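Local coordinates for hydroxymethyldihydropterin pyrophosphokinase-dihydropteroate synthase, putative (Plasmodium vivax, PDB 5Z79), which probably catalyses two successive steps of folate synthesis, pyrophosphorylation of 6-hydroxymethyl-7,8-dihydropterin and condensation of the product with 4-aminobenzoic acid to dihydropteroate, at residues A[22-30]-A[323-331]; A[175-186]-A[251-262]. All blocks are in the same frame, centred on the assembly; numbering follows the deposited sequence.

Interaction 1 (A[22-30]-A[323-331]); sequences NDKKNCVTI and VLKDKVSYL
K24 reaches across to V328 and Y330. From CB the chain runs out extended, with CG anti to the backbone N (chi1 -174°). CD passes the tyrosine hydroxyl. CE lies 4.0 Å from V328 CG2, an apolar touch. NZ then donates a hydrogen bond of 2.7 Å to Y330 OH. It arrives at the edge of the phenol ring, in its plane, and the two side chains come from opposite directions. Y330 OH is also hydrogen-bonded to E53 OE2, so two bonds hold the hydroxyl.

Behind this polar end, the first turn of helix 27-42 packs on the hairpin. V28 CG2 lies 3.9 Å from V323 CG2 and also rests on the backbone between D326 and V328. C27 SG meets V328 CG1 at 3.9 Å. The chain entering the helix is folded by D23: its OD1 accepts from N26 N (3.1 Å), and its OD2 accepts from N26 ND2 (2.9 Å) on the syn side. The first of these bonds makes an Asx motif.

The contact joins the start of a helix to the β-hairpin of strands 319-323 and 328-330, at one edge of the antiparallel sheet that also holds strands 160-169 and 207-213, consistent with an HPPK α/β fold.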
loop_
_atom_site.group_PDB
_atom_site.type_symbol
_atom_site.label_atom_id
_atom_site.label_comp_id
_atom_site.label_asym_id
_atom_site.label_seq_id
_atom_site.Cartn_x
_atom_site.Cartn_y
_atom_site.Cartn_z
ATOM N N ASN A 22 -1.327 35.849 4.018
ATOM C CA ASN A 22 -2.595 35.191 3.602
ATOM C C ASN A 22 -2.645 34.730 2.152
ATOM O O ASN A 22 -3.558 33.989 1.802
ATOM C CB ASN A 22 -3.787 36.137 3.781
ATOM C CG ASN A 22 -4.137 36.365 5.238
ATOM O OD1 ASN A 22 -4.182 37.499 5.694
ATOM N ND2 ASN A 22 -4.397 35.288 5.980
ATOM N N ASP A 23 -1.691 35.167 1.316
ATOM C CA ASP A 23 -1.767 34.951 -0.130
ATOM C C ASP A 23 -1.064 33.649 -0.515
ATOM O O ASP A 23 0.159 33.640 -0.702
ATOM C CB ASP A 23 -1.170 36.143 -0.888
ATOM C CG ASP A 23 -1.155 35.939 -2.404
ATOM O OD1 ASP A 23 -1.356 34.806 -2.864
ATOM O OD2 ASP A 23 -0.927 36.904 -3.158
ATOM N N LYS A 24 -1.832 32.560 -0.646
ATOM C CA LYS A 24 -1.265 31.256 -1.000
ATOM C C LYS A 24 -0.586 31.163 -2.392
ATOM O O LYS A 24 0.395 30.442 -2.567
ATOM C CB LYS A 24 -2.346 30.167 -0.896
ATOM C CG LYS A 24 -1.795 28.763 -1.113
ATOM C CD LYS A 24 -2.837 27.751 -1.507
ATOM C CE LYS A 24 -2.125 26.442 -1.853
ATOM N NZ LYS A 24 -3.129 25.336 -1.890
ATOM N N LYS A 25 -1.133 31.821 -3.397
ATOM C CA LYS A 25 -0.572 31.634 -4.727
ATOM C C LYS A 25 0.832 32.186 -4.781
ATOM O O LYS A 25 1.724 31.515 -5.231
ATOM C CB LYS A 25 -1.416 32.295 -5.814
ATOM C CG LYS A 25 -1.044 31.824 -7.231
ATOM C CD LYS A 25 -1.639 32.708 -8.333
ATOM C CE LYS A 25 -0.914 34.067 -8.413
ATOM N NZ LYS A 25 -1.660 35.314 -8.815
ATOM N N ASN A 26 0.986 33.409 -4.275
ATOM C CA ASN A 26 2.217 34.180 -4.283
ATOM C C ASN A 26 2.962 34.148 -2.933
ATOM O O ASN A 26 3.867 34.940 -2.644
ATOM C CB ASN A 26 1.836 35.624 -4.578
ATOM C CG ASN A 26 1.078 35.774 -5.876
ATOM O OD1 ASN A 26 1.474 35.199 -6.893
ATOM N ND2 ASN A 26 0.007 36.574 -5.862
ATOM N N CYS A 27 2.549 33.216 -2.113
ATOM C CA CYS A 27 3.157 32.954 -0.831
ATOM C C CYS A 27 4.722 32.950 -0.796
ATOM O O CYS A 27 5.327 33.685 -0.025
ATOM C CB CYS A 27 2.595 31.600 -0.375
ATOM S SG CYS A 27 3.176 31.070 1.225
ATOM N N VAL A 28 5.353 32.106 -1.604
ATOM C CA VAL A 28 6.804 31.933 -1.528
ATOM C C VAL A 28 7.531 33.254 -1.812
ATOM O O VAL A 28 8.367 33.653 -1.055
ATOM C CB VAL A 28 7.319 30.868 -2.530
ATOM C CG1 VAL A 28 8.832 30.726 -2.465
ATOM C CG2 VAL A 28 6.663 29.534 -2.260
ATOM N N THR A 29 7.183 33.899 -2.920
ATOM C CA THR A 29 7.764 35.155 -3.351
ATOM C C THR A 29 7.603 36.255 -2.312
ATOM O O THR A 29 8.504 37.066 -2.125
ATOM C CB THR A 29 7.058 35.678 -4.615
ATOM O OG1 THR A 29 6.768 34.601 -5.517
ATOM C CG2 THR A 29 7.913 36.672 -5.322
ATOM N N ILE A 30 6.453 36.298 -1.655
ATOM C CA ILE A 30 6.187 37.316 -0.668
ATOM C C ILE A 30 7.067 37.095 0.565
ATOM O O ILE A 30 7.624 38.030 1.101
ATOM C CB ILE A 30 4.692 37.353 -0.293
ATOM C CG1 ILE A 30 3.887 38.127 -1.337
ATOM C CG2 ILE A 30 4.475 38.006 1.056
ATOM C CD1 ILE A 30 2.386 37.921 -1.234
ATOM N N VAL A 323 9.180 23.664 -0.300
ATOM C CA VAL A 323 9.248 24.312 -1.584
ATOM C C VAL A 323 10.321 23.830 -2.540
ATOM O O VAL A 323 11.418 23.598 -2.169
ATOM C CB VAL A 323 9.397 25.792 -1.354
ATOM C CG1 VAL A 323 9.557 26.556 -2.610
ATOM C CG2 VAL A 323 8.182 26.319 -0.685
ATOM N N LEU A 324 9.885 23.563 -3.770
ATOM C CA LEU A 324 10.704 23.148 -4.847
ATOM C C LEU A 324 11.073 24.289 -5.794
ATOM O O LEU A 324 12.171 24.327 -6.252
ATOM C CB LEU A 324 9.973 22.133 -5.665
ATOM C CG LEU A 324 9.622 20.828 -5.018
ATOM C CD1 LEU A 324 9.062 19.884 -6.048
ATOM C CD2 LEU A 324 10.857 20.245 -4.426
ATOM N N LYS A 325 10.148 25.127 -6.165
ATOM C CA LYS A 325 10.480 26.260 -7.029
ATOM C C LYS A 325 9.884 27.599 -6.587
ATOM O O LYS A 325 10.493 28.400 -5.990
ATOM C CB LYS A 325 10.149 25.917 -8.461
ATOM C CG LYS A 325 10.500 26.933 -9.488
ATOM C CD LYS A 325 9.860 26.622 -10.809
ATOM C CE LYS A 325 10.008 27.801 -11.731
ATOM N NZ LYS A 325 9.325 27.606 -13.022
ATOM N N ASP A 326 8.624 27.847 -6.976
ATOM C CA ASP A 326 7.877 29.075 -6.631
ATOM C C ASP A 326 6.593 28.886 -5.805
ATOM O O ASP A 326 5.972 29.844 -5.411
ATOM C CB ASP A 326 7.584 29.981 -7.837
ATOM C CG ASP A 326 7.098 29.230 -9.031
ATOM O OD1 ASP A 326 6.685 28.112 -8.848
ATOM O OD2 ASP A 326 7.166 29.712 -10.150
ATOM N N LYS A 327 6.194 27.661 -5.553
ATOM C CA LYS A 327 4.998 27.412 -4.780
ATOM C C LYS A 327 5.160 26.422 -3.614
ATOM O O LYS A 327 6.080 25.597 -3.576
ATOM C CB LYS A 327 3.943 26.888 -5.722
ATOM C CG LYS A 327 3.536 27.820 -6.857
ATOM C CD LYS A 327 2.766 26.999 -7.878
ATOM C CE LYS A 327 2.688 27.727 -9.207
ATOM N NZ LYS A 327 1.954 26.921 -10.242
ATOM N N VAL A 328 4.223 26.506 -2.675
ATOM C CA VAL A 328 4.161 25.607 -1.519
ATOM C C VAL A 328 3.678 24.250 -1.928
ATOM O O VAL A 328 2.759 24.120 -2.763
ATOM C CB VAL A 328 3.183 26.096 -0.429
ATOM C CG1 VAL A 328 3.693 27.374 0.256
ATOM C CG2 VAL A 328 1.788 26.327 -1.009
ATOM N N SER A 329 4.290 23.231 -1.346
ATOM C CA SER A 329 3.798 21.860 -1.516
ATOM C C SER A 329 3.501 21.290 -0.134
ATOM O O SER A 329 4.309 21.477 0.784
ATOM C CB SER A 329 4.815 21.000 -2.250
ATOM O OG SER A 329 5.125 21.614 -3.462
ATOM N N TYR A 330 2.370 20.608 0.015
ATOM C CA TYR A 330 1.977 20.070 1.308
ATOM C C TYR A 330 2.723 18.778 1.588
ATOM O O TYR A 330 2.622 17.835 0.846
ATOM C CB TYR A 330 0.483 19.800 1.322
ATOM C CG TYR A 330 -0.349 21.031 1.068
ATOM C CD1 TYR A 330 -0.576 21.516 -0.221
ATOM C CD2 TYR A 330 -0.891 21.715 2.129
ATOM C CE1 TYR A 330 -1.336 22.648 -0.417
ATOM C CE2 TYR A 330 -1.649 22.840 1.951
ATOM C CZ TYR A 330 -1.881 23.311 0.688
ATOM O OH TYR A 330 -2.648 24.461 0.587
ATOM N N LEU A 331 3.478 18.738 2.671
ATOM C CA LEU A 331 4.379 17.618 2.951
ATOM C C LEU A 331 3.551 16.380 3.133
ATOM O O LEU A 331 2.569 16.409 3.856
ATOM C CB LEU A 331 5.228 17.879 4.208
ATOM C CG LEU A 331 6.382 16.923 4.533
ATOM C CD1 LEU A 331 7.410 16.765 3.425
ATOM C CD2 LEU A 331 7.113 17.434 5.764
#

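Interaction 2 (A[175-186]-A[251-262]); sequences LAMLVILKYIEQ and IIQNLGDKIEFL. With APC (diphosphomethylphosphonic acid adenosyl ester), chain H.
The ribose hydroxyls of the bound ATP analogue APC are gripped by the backbone next to I259, whose side chain packs on L178. E260 N donates to O3' at 2.8 Å, with an N-H...O angle of 149°. The same N-H makes a weak bond to O2'. That O2' in turn donates to F261 O at 3.0 Å. The backbone of E260 and F261 thus holds both hydroxyls of the sugar. The F261 ring lies against the sugar, with APC C1' 4.2 Å above one face, offset toward the rim.

Helix 174-188 packs on residues 251-262 through apolar side chains. L178 and I259 meet tip to tip, CD2 to CG2 at 3.7 Å, while L178 CD1 faces the adenine near N7. The side chains of I259 and V179 cross at about a right angle, with CD1 against CG2, and I259 CG1 lies against K182 CG. L255 packs against one side of the helix. Its CD2 comes 3.4 Å from V179 O and sits at the edge of the Y183 ring. Its CD1 touches Q186 CG as the two side chains slide past each other in opposite directions. Farther along, Y183 CE1 packs on I252 CG1 at 3.6 Å, and the phenol OH bonds to E90.

K182 bends over K258 O and turns its end back along its own helix. NZ forms a salt bridge with E185 OE2 (3.3 Å), though the hydrogen bond in it is weak, and that carboxylate oxygen also accepts from I208 N. No hydrogen bond links the two segments directly. I210, H266 and R272 add further bonds to APC. This is the nucleotide site of an HPPK domain: main-chain groups read the ribose, and the largely buried side of helix 174-188 packs behind residues 258-262.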
loop_
_atom_site.group_PDB
_atom_site.type_symbol
_atom_site.label_atom_id
_atom_site.label_comp_id
_atom_site.label_asym_id
_atom_site.label_seq_id
_atom_site.Cartn_x
_atom_site.Cartn_y
_atom_site.Cartn_z
ATOM N N LEU A 175 13.122 48.523 19.494
ATOM C CA LEU A 175 12.293 49.550 18.885
ATOM C C LEU A 175 12.821 49.858 17.481
ATOM O O LEU A 175 12.109 49.747 16.488
ATOM C CB LEU A 175 12.204 50.815 19.746
ATOM C CG LEU A 175 11.200 51.864 19.237
ATOM C CD1 LEU A 175 9.851 51.263 18.873
ATOM C CD2 LEU A 175 10.980 52.938 20.272
ATOM N N ALA A 176 14.091 50.190 17.382
ATOM C CA ALA A 176 14.653 50.511 16.072
ATOM C C ALA A 176 14.432 49.396 15.034
ATOM O O ALA A 176 14.162 49.677 13.888
ATOM C CB ALA A 176 16.128 50.840 16.215
ATOM N N MET A 177 14.560 48.147 15.449
ATOM C CA MET A 177 14.217 47.020 14.596
ATOM C C MET A 177 12.744 47.073 14.161
ATOM O O MET A 177 12.433 46.854 12.998
ATOM C CB MET A 177 14.486 45.690 15.317
ATOM C CG MET A 177 14.035 44.468 14.549
ATOM S SD MET A 177 14.561 42.988 15.409
ATOM C CE MET A 177 16.265 42.837 14.913
ATOM N N LEU A 178 11.845 47.363 15.093
ATOM C CA LEU A 178 10.443 47.425 14.763
ATOM C C LEU A 178 10.218 48.472 13.723
ATOM O O LEU A 178 9.411 48.301 12.845
ATOM C CB LEU A 178 9.592 47.740 15.988
ATOM C CG LEU A 178 8.087 47.817 15.737
ATOM C CD1 LEU A 178 7.549 46.547 15.111
ATOM C CD2 LEU A 178 7.371 48.109 17.036
ATOM N N VAL A 179 10.931 49.577 13.815
ATOM C CA VAL A 179 10.757 50.672 12.861
ATOM C C VAL A 179 11.235 50.231 11.476
ATOM O O VAL A 179 10.621 50.554 10.489
ATOM C CB VAL A 179 11.467 51.956 13.361
ATOM C CG1 VAL A 179 11.324 53.096 12.368
ATOM C CG2 VAL A 179 10.878 52.392 14.688
ATOM N N ILE A 180 12.304 49.452 11.429
ATOM C CA ILE A 180 12.826 48.880 10.175
ATOM C C ILE A 180 11.913 47.805 9.570
ATOM O O ILE A 180 11.834 47.673 8.361
ATOM C CB ILE A 180 14.246 48.310 10.404
ATOM C CG1 ILE A 180 15.232 49.450 10.610
ATOM C CG2 ILE A 180 14.742 47.466 9.243
ATOM C CD1 ILE A 180 16.428 49.057 11.449
ATOM N N LEU A 181 11.235 47.045 10.429
ATOM C CA LEU A 181 10.199 46.103 10.020
ATOM C C LEU A 181 8.963 46.829 9.505
ATOM O O LEU A 181 8.458 46.507 8.459
ATOM C CB LEU A 181 9.847 45.140 11.164
ATOM C CG LEU A 181 10.944 44.209 11.703
ATOM C CD1 LEU A 181 10.427 43.444 12.890
ATOM C CD2 LEU A 181 11.492 43.222 10.689
ATOM N N LYS A 182 8.478 47.834 10.194
ATOM C CA LYS A 182 7.385 48.597 9.612
ATOM C C LYS A 182 7.730 49.186 8.228
ATOM O O LYS A 182 6.907 49.134 7.298
ATOM C CB LYS A 182 6.958 49.715 10.542
ATOM C CG LYS A 182 6.292 49.217 11.823
ATOM C CD LYS A 182 4.954 48.523 11.581
ATOM C CE LYS A 182 4.635 47.460 12.630
ATOM N NZ LYS A 182 5.004 46.106 12.100
ATOM N N TYR A 183 8.943 49.742 8.112
ATOM C CA TYR A 183 9.472 50.259 6.847
ATOM C C TYR A 183 9.398 49.212 5.744
ATOM O O TYR A 183 8.898 49.498 4.681
ATOM C CB TYR A 183 10.936 50.750 7.019
ATOM C CG TYR A 183 11.527 51.565 5.834
ATOM C CD1 TYR A 183 10.973 52.776 5.438
ATOM C CD2 TYR A 183 12.644 51.117 5.133
ATOM C CE1 TYR A 183 11.503 53.508 4.376
ATOM C CE2 TYR A 183 13.175 51.836 4.069
ATOM C CZ TYR A 183 12.604 53.038 3.688
ATOM O OH TYR A 183 13.139 53.770 2.627
ATOM N N ILE A 184 9.923 48.018 6.006
ATOM C CA ILE A 184 9.915 46.885 5.061
ATOM C C ILE A 184 8.492 46.534 4.589
ATOM O O ILE A 184 8.209 46.596 3.416
ATOM C CB ILE A 184 10.645 45.675 5.697
ATOM C CG1 ILE A 184 12.179 45.921 5.632
ATOM C CG2 ILE A 184 10.243 44.359 5.069
ATOM C CD1 ILE A 184 12.995 45.135 6.648
ATOM N N GLU A 185 7.588 46.214 5.506
ATOM C CA GLU A 185 6.184 46.006 5.174
ATOM C C GLU A 185 5.688 47.096 4.234
ATOM O O GLU A 185 5.190 46.790 3.165
ATOM C CB GLU A 185 5.301 45.982 6.455
ATOM C CG GLU A 185 5.257 44.666 7.273
ATOM C CD GLU A 185 4.487 44.785 8.619
ATOM O OE1 GLU A 185 3.649 45.703 8.735
ATOM O OE2 GLU A 185 4.698 43.973 9.571
ATOM N N GLN A 186 5.842 48.356 4.604
ATOM C CA GLN A 186 5.301 49.416 3.769
ATOM C C GLN A 186 5.902 49.373 2.368
ATOM O O GLN A 186 5.217 49.651 1.383
ATOM C CB GLN A 186 5.485 50.785 4.429
ATOM C CG GLN A 186 4.838 50.899 5.807
ATOM C CD GLN A 186 3.361 50.534 5.809
ATOM O OE1 GLN A 186 2.793 50.189 4.774
ATOM N NE2 GLN A 186 2.735 50.609 6.978
ATOM N N ILE A 251 6.366 57.660 3.066
ATOM C CA ILE A 251 6.380 56.570 4.027
ATOM C C ILE A 251 7.070 57.046 5.306
ATOM O O ILE A 251 6.433 57.237 6.302
ATOM C CB ILE A 251 7.115 55.347 3.444
ATOM C CG1 ILE A 251 6.354 54.792 2.262
ATOM C CG2 ILE A 251 7.314 54.251 4.477
ATOM C CD1 ILE A 251 7.064 53.638 1.594
ATOM N N ILE A 252 8.367 57.269 5.270
ATOM C CA ILE A 252 9.144 57.526 6.470
ATOM C C ILE A 252 8.479 58.490 7.446
ATOM O O ILE A 252 8.513 58.315 8.643
ATOM C CB ILE A 252 10.517 58.070 6.052
ATOM C CG1 ILE A 252 11.352 56.924 5.508
ATOM C CG2 ILE A 252 11.227 58.746 7.216
ATOM C CD1 ILE A 252 12.772 57.285 5.174
ATOM N N GLN A 253 7.879 59.519 6.902
ATOM C CA GLN A 253 7.176 60.524 7.667
ATOM C C GLN A 253 6.022 60.030 8.514
ATOM O O GLN A 253 5.740 60.568 9.565
ATOM C CB GLN A 253 6.609 61.474 6.659
ATOM C CG GLN A 253 5.840 62.612 7.216
ATOM C CD GLN A 253 5.736 63.688 6.179
ATOM O OE1 GLN A 253 5.812 63.415 4.968
ATOM N NE2 GLN A 253 5.592 64.932 6.630
ATOM N N ASN A 254 5.324 59.023 8.031
ATOM C CA ASN A 254 4.107 58.572 8.670
ATOM C C ASN A 254 4.238 57.222 9.342
ATOM O O ASN A 254 3.262 56.689 9.871
ATOM C CB ASN A 254 3.012 58.504 7.620
ATOM C CG ASN A 254 2.690 59.860 7.045
ATOM O OD1 ASN A 254 2.044 60.664 7.701
ATOM N ND2 ASN A 254 3.137 60.122 5.817
ATOM N N LEU A 255 5.436 56.668 9.347
ATOM C CA LEU A 255 5.593 55.306 9.795
ATOM C C LEU A 255 5.186 55.120 11.246
ATOM O O LEU A 255 4.898 53.998 11.663
ATOM C CB LEU A 255 7.023 54.838 9.603
ATOM C CG LEU A 255 7.154 53.345 9.368
ATOM C CD1 LEU A 255 6.408 52.940 8.107
ATOM C CD2 LEU A 255 8.615 52.978 9.239
ATOM N N GLY A 256 5.183 56.229 12.004
ATOM C CA GLY A 256 4.817 56.244 13.424
ATOM C C GLY A 256 3.396 55.765 13.681
ATOM O O GLY A 256 3.112 55.034 14.657
ATOM N N ASP A 257 2.495 56.146 12.777
ATOM C CA ASP A 257 1.094 55.737 12.862
ATOM C C ASP A 257 0.981 54.238 13.025
ATOM O O ASP A 257 0.084 53.772 13.718
ATOM C CB ASP A 257 0.319 56.223 11.641
ATOM C CG ASP A 257 0.348 57.749 11.503
ATOM O OD1 ASP A 257 1.115 58.435 12.249
ATOM O OD2 ASP A 257 -0.387 58.273 10.638
ATOM N N LYS A 258 1.927 53.502 12.443
ATOM C CA LYS A 258 1.949 52.039 12.517
ATOM C C LYS A 258 2.598 51.428 13.792
ATOM O O LYS A 258 2.835 50.199 13.852
ATOM C CB LYS A 258 2.662 51.466 11.283
ATOM C CG LYS A 258 2.234 52.019 9.923
ATOM C CD LYS A 258 0.869 51.531 9.504
ATOM C CE LYS A 258 0.558 52.001 8.094
ATOM N NZ LYS A 258 -0.059 53.362 8.072
ATOM N N ILE A 259 2.883 52.258 14.809
ATOM C CA ILE A 259 3.584 51.765 16.005
ATOM C C ILE A 259 2.997 52.400 17.233
ATOM O O ILE A 259 3.350 53.520 17.593
ATOM C CB ILE A 259 5.119 51.998 15.955
ATOM C CG1 ILE A 259 5.716 51.234 14.797
ATOM C CG2 ILE A 259 5.816 51.505 17.214
ATOM C CD1 ILE A 259 7.206 51.371 14.690
ATOM N N GLU A 260 2.142 51.627 17.894
ATOM C CA GLU A 260 1.418 52.071 19.061
ATOM C C GLU A 260 1.975 51.574 20.355
ATOM O O GLU A 260 1.808 52.229 21.358
ATOM C CB GLU A 260 -0.037 51.664 18.948
ATOM C CG GLU A 260 -0.747 52.443 17.871
ATOM C CD GLU A 260 -2.233 52.418 18.084
ATOM O OE1 GLU A 260 -2.845 51.386 17.696
ATOM O OE2 GLU A 260 -2.776 53.408 18.647
ATOM N N PHE A 261 2.613 50.421 20.365
ATOM C CA PHE A 261 3.271 49.985 21.589
ATOM C C PHE A 261 4.404 49.039 21.288
ATOM O O PHE A 261 4.645 48.710 20.138
ATOM C CB PHE A 261 2.260 49.387 22.584
ATOM C CG PHE A 261 1.641 48.129 22.121
ATOM C CD1 PHE A 261 0.501 48.158 21.346
ATOM C CD2 PHE A 261 2.208 46.907 22.448
ATOM C CE1 PHE A 261 -0.062 46.983 20.892
ATOM C CE2 PHE A 261 1.638 45.724 22.017
ATOM C CZ PHE A 261 0.497 45.765 21.233
ATOM N N LEU A 262 5.140 48.656 22.315
ATOM C CA LEU A 262 6.224 47.721 22.129
ATOM C C LEU A 262 6.253 46.784 23.316
ATOM O O LEU A 262 6.075 47.195 24.460
ATOM C CB LEU A 262 7.570 48.422 21.902
ATOM C CG LEU A 262 8.837 47.576 22.028
ATOM C CD1 LEU A 262 9.121 46.770 20.793
ATOM C CD2 LEU A 262 10.018 48.458 22.338
HETATM P PG APC H . -0.038 40.076 14.947
HETATM O O1G APC H . 0.196 39.196 13.739
HETATM O O2G APC H . 1.099 41.039 15.199
HETATM O O3G APC H . -0.431 39.292 16.180
HETATM P PB APC H . -1.510 42.197 13.560
HETATM O O1B APC H . -2.956 42.283 13.153
HETATM O O2B APC H . -0.537 41.985 12.438
HETATM O O3B APC H . -1.313 41.005 14.600
HETATM P PA APC H . 0.268 44.684 13.711
HETATM O O1A APC H . -0.167 45.050 12.318
HETATM O O2A APC H . 1.577 43.946 13.816
HETATM C C3A APC H . -1.046 43.694 14.495
HETATM O "O5'" APC H . 0.383 46.038 14.553
HETATM C "C5'" APC H . -0.475 46.420 15.659
HETATM C "C4'" APC H . 0.375 46.927 16.797
HETATM O "O4'" APC H . 1.313 45.890 17.174
HETATM C "C3'" APC H . 1.218 48.181 16.514
HETATM O "O3'" APC H . 0.880 49.212 17.425
HETATM C "C2'" APC H . 2.675 47.723 16.674
HETATM O "O2'" APC H . 3.496 48.638 17.365
HETATM C "C1'" APC H . 2.543 46.469 17.525
HETATM N N9 APC H . 3.599 45.490 17.292
HETATM C C8 APC H . 3.961 44.893 16.107
HETATM N N7 APC H . 4.947 44.033 16.231
HETATM C C5 APC H . 5.249 44.057 17.586
HETATM C C6 APC H . 6.200 43.365 18.363
HETATM N N6 APC H . 7.052 42.470 17.876
HETATM N N1 APC H . 6.226 43.622 19.690
HETATM C C2 APC H . 5.359 44.520 20.179
HETATM N N3 APC H . 4.427 45.231 19.555
HETATM C C4 APC H . 4.422 44.950 18.245
#

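How the interactions relate
Both contacts pack a helix against a segment distant in sequence, but their settings differ. Interaction 1 is partly buried and lies nearer the centre of the chain, where its hairpin also bonds to S497 and R543 in the part of the chain that holds the pterin-binding barrel. Interaction 2 is mostly buried, lies in the HPPK part of the chain, and forms part of a nucleotide pocket. The first has a direct lysine-to-tyrosine bond across its segments; the second has mainly apolar contacts across its segments, while E260 N and F261 O bond to the ligand. They do not touch: their centres are 27 Å apart. Helix 27-42, which begins in interaction 1, also packs on I180, L181 and I184 of helix 174-188.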